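Local coordinates for polycomb protein Scm (Drosophila melanogaster, PDB 5J8Y), which probably helps link Polycomb repressive complex 1 to PhoRC at Polycomb response elements, through a SAM domain that pairs with the SAM domain of Sfmbt, at residues 23-26 and 27-30. Numbering follows the deposited sequence.
Sequences NSLA and VHGD
A short 3-10 turn leading into helix 29-34 of the SAM domain brings L25 and H28 together three residues apart, with H28 at the N-cap position, directly before that helix. Two successive i to i+3 backbone bonds hold the turn: H28 N donates to L25 O at 2.9 Å, and G29 N reaches A26 O at 3.2 Å. Both donors sit above the plane of the carbonyl they meet, by 50° and 56°, consistent with the tight winding of a 3-10 turn. On this frame the two side chains meet at a slant. With L25 CG anti to its carbonyl carbon (chi1 -67°), the side chain carries methyl CD2 to the imidazole at H28 CD2, 3.6 Å away. The same ring carbon, H28 CD2, lies 3.5 Å from L25 O, and thus touches both the leucine methyl and, obliquely to the ring, the carbonyl oxygen that accepts H28 N. Beyond the turn, L25 packs against I18 of helix 11-21 and against P60 and L67 of helix 58-71, while H28 also touches P60. An alanine in place of H28 lacks the ring and would probably leave L25 CD2 and P60 less covered on that side, while the backbone bonds could persist. The backbone bonds thus hold the turn, while the apolar side chain of L25 packs it against helices 11-21 and 58-71.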
loop_
_atom_site.group_PDB
_atom_site.type_symbol
_atom_site.label_atom_id
_atom_site.label_comp_id
_atom_site.label_asym_id
_atom_site.label_seq_id
_atom_site.Cartn_x
_atom_site.Cartn_y
_atom_site.Cartn_z
ATOM N N ASN A 23 -17.632 -15.041 4.288
ATOM C CA ASN A 23 -18.385 -14.341 5.319
ATOM C C ASN A 23 -17.625 -14.243 6.609
ATOM O O ASN A 23 -17.903 -13.386 7.410
ATOM C CB ASN A 23 -19.736 -15.015 5.588
ATOM C CG ASN A 23 -20.753 -14.729 4.508
ATOM O OD1 ASN A 23 -20.453 -14.056 3.531
ATOM N ND2 ASN A 23 -21.963 -15.230 4.683
ATOM N N SER A 24 -16.662 -15.136 6.794
ATOM C CA SER A 24 -15.828 -15.141 7.984
ATOM C C SER A 24 -14.881 -13.929 8.075
ATOM O O SER A 24 -14.334 -13.646 9.121
ATOM C CB SER A 24 -15.063 -16.460 8.105
ATOM O OG SER A 24 -13.861 -16.477 7.366
ATOM N N LEU A 25 -14.661 -13.254 6.960
ATOM C CA LEU A 25 -13.794 -12.088 6.917
ATOM C C LEU A 25 -14.514 -10.747 7.070
ATOM O O LEU A 25 -13.877 -9.715 7.072
ATOM C CB LEU A 25 -13.025 -12.089 5.611
ATOM C CG LEU A 25 -12.000 -13.211 5.433
ATOM C CD1 LEU A 25 -11.582 -13.308 3.987
ATOM C CD2 LEU A 25 -10.792 -13.012 6.331
ATOM N N ALA A 26 -15.841 -10.757 7.179
ATOM C CA ALA A 26 -16.594 -9.508 7.315
ATOM C C ALA A 26 -16.143 -8.704 8.520
ATOM O O ALA A 26 -16.231 -7.492 8.560
ATOM C CB ALA A 26 -18.082 -9.792 7.396
ATOM N N VAL A 27 -15.648 -9.403 9.511
ATOM C CA VAL A 27 -15.184 -8.768 10.736
ATOM C C VAL A 27 -14.090 -7.745 10.442
ATOM O O VAL A 27 -13.944 -6.756 11.159
ATOM C CB VAL A 27 -14.635 -9.809 11.738
ATOM C CG1 VAL A 27 -14.344 -9.160 13.082
ATOM C CG2 VAL A 27 -15.612 -10.966 11.915
ATOM N N HIS A 28 -13.330 -7.987 9.377
ATOM C CA HIS A 28 -12.144 -7.192 9.079
ATOM C C HIS A 28 -12.445 -5.980 8.203
ATOM O O HIS A 28 -11.533 -5.379 7.635
ATOM C CB HIS A 28 -11.092 -8.074 8.408
ATOM C CG HIS A 28 -10.748 -9.297 9.199
ATOM N ND1 HIS A 28 -10.001 -9.249 10.357
ATOM C CD2 HIS A 28 -11.061 -10.600 9.009
ATOM C CE1 HIS A 28 -9.863 -10.470 10.841
ATOM N NE2 HIS A 28 -10.498 -11.310 10.041
ATOM N N GLY A 29 -13.721 -5.620 8.101
ATOM C CA GLY A 29 -14.125 -4.440 7.357
ATOM C C GLY A 29 -13.398 -3.184 7.802
ATOM O O GLY A 29 -12.641 -2.593 7.030
ATOM N N ASP A 30 -13.617 -2.783 9.050
ATOM C CA ASP A 30 -13.039 -1.549 9.578
ATOM C C ASP A 30 -11.514 -1.539 9.518
ATOM O O ASP A 30 -10.897 -0.474 9.466
ATOM C CB ASP A 30 -13.495 -1.322 11.024
ATOM C CG ASP A 30 -14.951 -0.906 11.122
ATOM O OD1 ASP A 30 -15.507 -0.423 10.112
ATOM O OD2 ASP A 30 -15.541 -1.056 12.212
#